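Local coordinates for 3-hydroxyisobutyryl-CoA hydrolase (Mycobacterium thermoresistibile, PDB 4HDT), which probably hydrolyses 3-hydroxyisobutyryl-CoA (3-hydroxy-2-methylpropanoyl-CoA) to the free acid and coenzyme A, as a member of the crotonase-like enoyl-CoA hydratase/isomerase family, at residues 128-140 with 180-192. Sequence-based numbering, arbitrary orientation.
With ZN (zinc ion), chain C.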
ATOM      1  N   ASN A 128      -8.686   6.573  -9.505  1.00 11.23           N
ATOM      2  CA  ASN A 128      -9.773   7.502  -9.311  1.00 12.10           C
ATOM      3  C   ASN A 128     -11.129   6.874  -9.304  1.00 12.29           C
ATOM      4  O   ASN A 128     -12.121   7.535  -8.961  1.00 13.22           O
ATOM      5  CB  ASN A 128      -9.687   8.650 -10.333  1.00 13.30           C
ATOM      6  CG  ASN A 128      -9.496   8.142 -11.740  1.00 14.01           C
ATOM      7  OD1 ASN A 128     -10.386   7.502 -12.251  1.00 14.94           O
ATOM      8  ND2 ASN A 128      -8.368   8.530 -12.433  1.00 15.27           N
ATOM      9  N   VAL A 129     -11.171   5.585  -9.653  1.00 11.87           N
ATOM     10  CA  VAL A 129     -12.376   4.772  -9.469  1.00 12.07           C
ATOM     11  C   VAL A 129     -11.969   3.460  -8.787  1.00 11.37           C
ATOM     12  O   VAL A 129     -11.716   2.419  -9.438  1.00 11.49           O
ATOM     13  CB  VAL A 129     -13.137   4.480 -10.760  1.00 12.71           C
ATOM     14  CG1 VAL A 129     -14.483   3.838 -10.461  1.00 13.47           C
ATOM     15  CG2 VAL A 129     -13.373   5.759 -11.542  1.00 13.22           C
ATOM     16  N   ARG A 130     -11.936   3.512  -7.452  1.00 10.80           N
ATOM     17  CA  ARG A 130     -11.323   2.448  -6.651  1.00 10.15           C
ATOM     18  C   ARG A 130     -12.406   1.571  -6.063  1.00 10.17           C
ATOM     19  O   ARG A 130     -13.226   2.046  -5.280  1.00 10.12           O
ATOM     20  CB  ARG A 130     -10.497   3.069  -5.538  1.00  9.64           C
ATOM     21  CG  ARG A 130      -9.340   3.958  -6.061  1.00  9.41           C
ATOM     22  CD  ARG A 130      -8.661   4.767  -4.991  1.00  9.01           C
ATOM     23  NE  ARG A 130      -9.602   5.683  -4.335  1.00  8.99           N
ATOM     24  CZ  ARG A 130      -9.331   6.308  -3.195  1.00  8.79           C
ATOM     25  NH1 ARG A 130      -8.138   6.186  -2.636  1.00  8.48           N
ATOM     26  NH2 ARG A 130     -10.249   7.067  -2.602  1.00  8.96           N
ATOM     27  N   VAL A 131     -12.408   0.328  -6.497  1.00 10.05           N
ATOM     28  CA  VAL A 131     -13.496  -0.622  -6.145  1.00 10.31           C
ATOM     29  C   VAL A 131     -12.961  -1.687  -5.186  1.00  9.93           C
ATOM     30  O   VAL A 131     -11.881  -2.285  -5.420  1.00  9.78           O
ATOM     31  CB  VAL A 131     -14.049  -1.309  -7.402  1.00 10.96           C
ATOM     32  CG1 VAL A 131     -15.130  -2.318  -7.047  1.00 11.62           C
ATOM     33  CG2 VAL A 131     -14.563  -0.264  -8.419  1.00 11.38           C
ATOM     34  N   VAL A 132     -13.671  -1.876  -4.086  1.00  9.79           N
ATOM     35  CA  VAL A 132     -13.398  -2.984  -3.162  1.00  9.83           C
ATOM     36  C   VAL A 132     -14.618  -3.866  -3.071  1.00 10.32           C
ATOM     37  O   VAL A 132     -15.690  -3.524  -3.577  1.00 10.82           O
ATOM     38  CB  VAL A 132     -12.975  -2.493  -1.754  1.00  9.41           C
ATOM     39  CG1 VAL A 132     -11.567  -1.898  -1.769  1.00  8.92           C
ATOM     40  CG2 VAL A 132     -13.967  -1.468  -1.228  1.00  9.64           C
ATOM     41  N   THR A 133     -14.456  -5.056  -2.477  1.00 10.33           N
ATOM     42  CA  THR A 133     -15.517  -6.046  -2.476  1.00 11.01           C
ATOM     43  C   THR A 133     -15.700  -6.617  -1.070  1.00 11.21           C
ATOM     44  O   THR A 133     -15.006  -6.202  -0.129  1.00 10.69           O
ATOM     45  CB  THR A 133     -15.180  -7.246  -3.395  1.00 11.31           C
ATOM     46  OG1 THR A 133     -14.135  -8.046  -2.768  1.00 10.89           O
ATOM     47  CG2 THR A 133     -14.723  -6.801  -4.771  1.00 11.25           C
ATOM     48  N   ASP A 134     -16.580  -7.605  -0.947  1.00 12.01           N
ATOM     49  CA  ASP A 134     -16.789  -8.254   0.321  1.00 12.38           C
ATOM     50  C   ASP A 134     -15.669  -9.233   0.722  1.00 12.05           C
ATOM     51  O   ASP A 134     -15.738  -9.809   1.827  1.00 12.26           O
ATOM     52  CB  ASP A 134     -18.148  -8.938   0.382  1.00 13.59           C
ATOM     53  CG  ASP A 134     -18.419  -9.859  -0.775  1.00 14.47           C
ATOM     54  OD1 ASP A 134     -17.622  -9.865  -1.733  1.00 14.44           O
ATOM     55  OD2 ASP A 134     -19.448 -10.586  -0.733  1.00 16.60           O
ATOM     56  N   THR A 135     -14.707  -9.469  -0.169  1.00 11.56           N
ATOM     57  CA  THR A 135     -13.559 -10.337   0.165  1.00 11.49           C
ATOM     58  C   THR A 135     -12.296  -9.535   0.361  1.00 10.62           C
ATOM     59  O   THR A 135     -11.237 -10.107   0.675  1.00 10.41           O
ATOM     60  CB  THR A 135     -13.295 -11.393  -0.935  1.00 11.80           C
ATOM     61  OG1 THR A 135     -12.853 -10.708  -2.133  1.00 11.59           O
ATOM     62  CG2 THR A 135     -14.572 -12.212  -1.196  1.00 12.67           C
ATOM     63  N   THR A 136     -12.347  -8.212   0.105  1.00 10.16           N
ATOM     64  CA  THR A 136     -11.153  -7.392   0.277  1.00  9.74           C
ATOM     65  C   THR A 136     -10.501  -7.546   1.661  1.00  9.82           C
ATOM     66  O   THR A 136     -11.188  -7.441   2.706  1.00  9.53           O
ATOM     67  CB  THR A 136     -11.487  -5.913  -0.012  1.00  9.30           C
ATOM     68  OG1 THR A 136     -11.973  -5.809  -1.371  1.00  9.40           O
ATOM     69  CG2 THR A 136     -10.277  -4.987   0.240  1.00  8.83           C
ATOM     70  N   LYS A 137      -9.198  -7.845   1.648  1.00 10.26           N
ATOM     71  CA  LYS A 137      -8.342  -7.879   2.842  1.00 10.64           C
ATOM     72  C   LYS A 137      -7.155  -7.011   2.504  1.00 10.15           C
ATOM     73  O   LYS A 137      -6.219  -7.451   1.813  1.00  9.80           O
ATOM     74  CB  LYS A 137      -7.961  -9.320   3.228  1.00 11.99           C
ATOM     75  CG  LYS A 137      -9.223 -10.101   3.624  1.00 13.77           C
ATOM     76  CD  LYS A 137      -8.948 -11.483   4.149  1.00 15.44           C
ATOM     77  CE  LYS A 137     -10.245 -12.201   4.524  1.00 17.03           C
ATOM     78  NZ  LYS A 137     -11.045 -12.663   3.320  1.00 17.68           N
ATOM     79  N   MET A 138      -7.215  -5.752   2.963  1.00  9.67           N
ATOM     80  CA  MET A 138      -6.234  -4.731   2.580  1.00  9.38           C
ATOM     81  C   MET A 138      -5.326  -4.440   3.744  1.00  9.39           C
ATOM     82  O   MET A 138      -5.764  -4.405   4.882  1.00  9.94           O
ATOM     83  CB  MET A 138      -6.950  -3.455   2.104  1.00  9.23           C
ATOM     84  CG  MET A 138      -6.027  -2.403   1.474  1.00  9.04           C
ATOM     85  SD  MET A 138      -6.892  -0.978   0.762  1.00  9.05           S
ATOM     86  CE  MET A 138      -7.823  -1.681  -0.561  1.00  9.68           C
ATOM     87  N   ALA A 139      -4.052  -4.231   3.475  1.00  9.16           N
ATOM     88  CA  ALA A 139      -3.118  -3.942   4.550  1.00  9.24           C
ATOM     89  C   ALA A 139      -1.871  -3.269   4.050  1.00  9.36           C
ATOM     90  O   ALA A 139      -1.536  -3.362   2.854  1.00  9.14           O
ATOM     91  CB  ALA A 139      -2.727  -5.213   5.301  1.00  9.42           C
ATOM     92  N   MET A 140      -1.219  -2.544   4.969  0.60  9.18           N
ATOM     93  CA  MET A 140       0.162  -2.079   4.815  0.60  9.14           C
ATOM     94  C   MET A 140       0.987  -2.736   5.922  0.60  9.41           C
ATOM     95  O   MET A 140       1.164  -2.189   7.007  0.60  9.19           O
ATOM     96  CB  MET A 140       0.226  -0.537   4.858  0.60  9.19           C
ATOM     97  CG  MET A 140      -0.582   0.135   3.746  0.60  9.43           C
ATOM     98  SD  MET A 140       0.012  -0.216   2.082  0.60  9.65           S
ATOM     99  CE  MET A 140       1.644   0.567   2.094  0.60  9.91           C
ATOM    100  N   ALA A 180     -11.713   0.183   4.100  1.00 10.52           N
ATOM    101  CA  ALA A 180     -10.906   0.900   3.093  1.00 10.04           C
ATOM    102  C   ALA A 180     -11.612   2.143   2.591  1.00 10.11           C
ATOM    103  O   ALA A 180     -10.958   3.191   2.372  1.00 10.19           O
ATOM    104  CB  ALA A 180     -10.554  -0.031   1.937  1.00  9.97           C
ATOM    105  N   ILE A 181     -12.919   2.063   2.389  1.00 10.46           N
ATOM    106  CA  ILE A 181     -13.678   3.244   1.949  1.00 10.81           C
ATOM    107  C   ILE A 181     -13.655   4.299   3.067  1.00 11.11           C
ATOM    108  O   ILE A 181     -13.417   5.495   2.814  1.00 10.71           O
ATOM    109  CB  ILE A 181     -15.100   2.854   1.535  1.00 11.26           C
ATOM    110  CG1 ILE A 181     -15.022   1.938   0.292  1.00 11.35           C
ATOM    111  CG2 ILE A 181     -15.965   4.085   1.265  1.00 11.80           C
ATOM    112  CD1 ILE A 181     -16.356   1.288  -0.053  1.00 12.02           C
ATOM    113  N   VAL A 182     -13.873   3.882   4.314  1.00 11.30           N
ATOM    114  CA  VAL A 182     -13.812   4.832   5.436  1.00 11.71           C
ATOM    115  C   VAL A 182     -12.421   5.528   5.524  1.00 11.54           C
ATOM    116  O   VAL A 182     -12.329   6.725   5.785  1.00 11.41           O
ATOM    117  CB  VAL A 182     -14.187   4.092   6.764  1.00 12.27           C
ATOM    118  CG1 VAL A 182     -13.671   4.839   7.989  1.00 12.71           C
ATOM    119  CG2 VAL A 182     -15.681   3.836   6.799  1.00 12.96           C
ATOM    120  N   MET A 183     -11.364   4.771   5.225  1.00 11.52           N
ATOM    121  CA  MET A 183     -10.030   5.333   5.379  0.70 11.77           C
ATOM    122  C   MET A 183      -9.554   6.125   4.164  1.00 11.04           C
ATOM    123  O   MET A 183      -8.495   6.724   4.234  1.00 10.99           O
ATOM    124  CB  MET A 183      -9.017   4.276   5.798  0.70 12.81           C
ATOM    125  CG  MET A 183      -9.024   4.050   7.325  0.70 13.68           C
ATOM    126  SD  MET A 183      -7.479   3.258   7.828  0.70 16.67           S
ATOM    127  CE  MET A 183      -7.834   1.786   6.912  0.70 14.81           C
ATOM    128  N   GLY A 184     -10.351   6.166   3.092  1.00 10.62           N
ATOM    129  CA  GLY A 184      -9.960   6.940   1.919  1.00 10.07           C
ATOM    130  C   GLY A 184      -9.051   6.199   0.984  1.00  9.65           C
ATOM    131  O   GLY A 184      -8.428   6.799   0.120  1.00 10.02           O
ATOM    132  N   PHE A 185      -9.033   4.869   1.128  1.00  9.04           N
ATOM    133  CA  PHE A 185      -8.217   3.993   0.232  1.00  8.89           C
ATOM    134  C   PHE A 185      -9.026   3.476  -0.960  1.00  8.90           C
ATOM    135  O   PHE A 185      -8.487   2.894  -1.906  1.00  8.63           O
ATOM    136  CB  PHE A 185      -7.663   2.784   1.000  1.00  8.65           C
ATOM    137  CG  PHE A 185      -6.432   3.054   1.838  1.00  8.74           C
ATOM    138  CD1 PHE A 185      -6.435   4.004   2.851  1.00  9.08           C
ATOM    139  CD2 PHE A 185      -5.265   2.322   1.661  1.00  8.79           C
ATOM    140  CE1 PHE A 185      -5.333   4.236   3.650  1.00  9.17           C
ATOM    141  CE2 PHE A 185      -4.140   2.554   2.468  1.00  9.04           C
ATOM    142  CZ  PHE A 185      -4.170   3.502   3.484  1.00  9.25           C
ATOM    143  N   ALA A 186     -10.347   3.659  -0.905  1.00  9.05           N
ATOM    144  CA  ALA A 186     -11.236   3.216  -1.981  1.00  9.40           C
ATOM    145  C   ALA A 186     -12.510   4.053  -1.964  1.00 10.07           C
ATOM    146  O   ALA A 186     -12.765   4.756  -0.986  1.00 10.45           O
ATOM    147  CB  ALA A 186     -11.563   1.724  -1.831  1.00  9.53           C
ATOM    148  N   ASP A 187     -13.285   3.896  -3.019  1.00 10.80           N
ATOM    149  CA  ASP A 187     -14.451   4.736  -3.324  1.00 11.89           C
ATOM    150  C   ASP A 187     -15.796   3.945  -3.335  1.00 12.49           C
ATOM    151  O   ASP A 187     -16.829   4.490  -2.929  1.00 12.85           O
ATOM    152  CB  ASP A 187     -14.248   5.360  -4.695  1.00 12.45           C
ATOM    153  CG  ASP A 187     -12.952   6.182  -4.804  1.00 12.60           C
ATOM    154  OD1 ASP A 187     -12.791   7.143  -3.974  1.00 12.83           O
ATOM    155  OD2 ASP A 187     -12.147   5.883  -5.733  1.00 13.08           O
ATOM    156  N   HIS A 188     -15.793   2.731  -3.895  1.00 12.95           N
ATOM    157  CA  HIS A 188     -17.030   2.018  -4.241  1.00 13.97           C
ATOM    158  C   HIS A 188     -16.909   0.548  -3.805  1.00 13.62           C
ATOM    159  O   HIS A 188     -15.813  -0.006  -3.773  1.00 12.74           O
ATOM    160  CB  HIS A 188     -17.291   2.035  -5.732  1.00 15.46           C
ATOM    161  CG  HIS A 188     -17.249   3.412  -6.341  1.00 17.03           C
ATOM    162  ND1 HIS A 188     -18.232   4.331  -6.121  1.00 19.07           N
ATOM    163  CD2 HIS A 188     -16.327   4.011  -7.131  1.00 17.73           C
ATOM    164  CE1 HIS A 188     -17.933   5.456  -6.760  1.00 18.69           C
ATOM    165  NE2 HIS A 188     -16.780   5.286  -7.378  1.00 18.83           N
ATOM    166  N   TYR A 189     -18.056  -0.004  -3.471  1.00 14.65           N
ATOM    167  CA  TYR A 189     -18.182  -1.405  -2.990  1.00 15.06           C
ATOM    168  C   TYR A 189     -19.051  -2.230  -3.934  1.00 15.82           C
ATOM    169  O   TYR A 189     -20.178  -1.825  -4.262  1.00 17.15           O
ATOM    170  CB  TYR A 189     -18.771  -1.400  -1.597  1.00 15.65           C
ATOM    171  CG  TYR A 189     -19.127  -2.756  -1.052  1.00 17.25           C
ATOM    172  CD1 TYR A 189     -18.188  -3.540  -0.390  1.00 17.73           C
ATOM    173  CD2 TYR A 189     -20.407  -3.238  -1.210  1.00 18.59           C
ATOM    174  CE1 TYR A 189     -18.563  -4.776   0.127  1.00 18.11           C
ATOM    175  CE2 TYR A 189     -20.782  -4.451  -0.724  1.00 20.07           C
ATOM    176  CZ  TYR A 189     -19.863  -5.211  -0.056  1.00 19.81           C
ATOM    177  OH  TYR A 189     -20.297  -6.420   0.408  1.00 21.40           O
ATOM    178  N   VAL A 190     -18.512  -3.364  -4.402  1.00 15.94           N
ATOM    179  CA  VAL A 190     -19.196  -4.249  -5.338  1.00 16.59           C
ATOM    180  C   VAL A 190     -18.918  -5.667  -4.808  1.00 16.92           C
ATOM    181  O   VAL A 190     -17.748  -6.022  -4.664  1.00 15.61           O
ATOM    182  CB  VAL A 190     -18.642  -4.153  -6.796  1.00 17.08           C
ATOM    183  CG1 VAL A 190     -19.303  -5.179  -7.717  1.00 17.91           C
ATOM    184  CG2 VAL A 190     -18.873  -2.777  -7.409  1.00 17.08           C
ATOM    185  N   PRO A 191     -19.968  -6.471  -4.509  1.00 18.41           N
ATOM    186  CA  PRO A 191     -19.710  -7.875  -4.070  1.00 18.77           C
ATOM    187  C   PRO A 191     -18.873  -8.688  -5.069  1.00 18.85           C
ATOM    188  O   PRO A 191     -18.953  -8.486  -6.257  1.00 19.67           O
ATOM    189  CB  PRO A 191     -21.129  -8.455  -3.890  1.00 20.05           C
ATOM    190  CG  PRO A 191     -22.051  -7.287  -3.801  1.00 20.40           C
ATOM    191  CD  PRO A 191     -21.409  -6.156  -4.545  1.00 19.50           C
ATOM    192  N   HIS A 192     -18.037  -9.602  -4.563  1.00 18.19           N
ATOM    193  CA  HIS A 192     -17.064 -10.354  -5.383  1.00 17.99           C
ATOM    194  C   HIS A 192     -17.614 -11.090  -6.643  1.00 20.05           C
ATOM    195  O   HIS A 192     -16.939 -11.187  -7.701  1.00 20.70           O
ATOM    196  CB  HIS A 192     -16.349 -11.351  -4.480  1.00 16.94           C
ATOM    197  CG  HIS A 192     -15.410 -12.233  -5.229  1.00 16.09           C
ATOM    198  ND1 HIS A 192     -14.071 -11.957  -5.329  1.00 15.36           N
ATOM    199  CD2 HIS A 192     -15.637 -13.319  -5.995  1.00 16.90           C
ATOM    200  CE1 HIS A 192     -13.496 -12.883  -6.078  1.00 15.53           C
ATOM    201  NE2 HIS A 192     -14.435 -13.696  -6.518  1.00 16.08           N
TER
HETATM  202 ZN    ZN C 401     -14.211 -15.085  -7.981  1.00 15.76          ZN
HETATM  203  O   HOH W   1     -15.199   7.280  -8.664  1.00 26.80           O
HETATM  204  O   HOH W   2     -10.104   9.333  -0.745  1.00 22.70           O
HETATM  205  O   HOH W   3     -14.026 -13.905  -9.625  1.00 21.57           O
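Strand 188-189 pairs in parallel with strand 129-132 and closes one edge of the main beta sheet of this crotonase-like chain. Val132 N donates to His188 O, and Val190 N donates to Val132 O at 2.9 Å. Arg130 O accepts from both Asp187 N and His188 N. Asp187 OD2 takes Arg130 N on its anti lone pair. Arg130 NE reaches the same OD2 from above the carboxylate plane at 2.9 Å, and Arg130 NH2 salt-bridges Asp187 OD1 at 2.9 Å. The grip is side-on, one nitrogen to each oxygen; both oxygens lie in the guanidinium plane, yet the carboxylate plane is turned 48° from it. The bend at chi3 (-61°) lays one guanidinium face against Phe185 C and Ala186 N, and Arg130 NH1 bonds Gly184 O at 2.8 Å. Gly184, with positive phi, follows helix 177-183 in a Schellman motif. The chain between the strands runs through strand 137-139 of a second small sheet, then helices, and crosses over right-handed, consistent with the beta-beta-alpha superhelix of the crotonase fold. Helix 177-183 packs on the sheet through Ile181 CD1, 3.8 Å from Val132 CG2; in the next loop Ala186 CB meets Val132 CG1 at 3.6 Å. Met138 SD lies 3.8 Å from Phe185 CD2, an oblique Met-aromatic contact. His192 N donates to Asp134 OD1. His192 NE2 binds zinc at 2.0 Å with Glu64 and a water, while Asp113 holds His192 ND1.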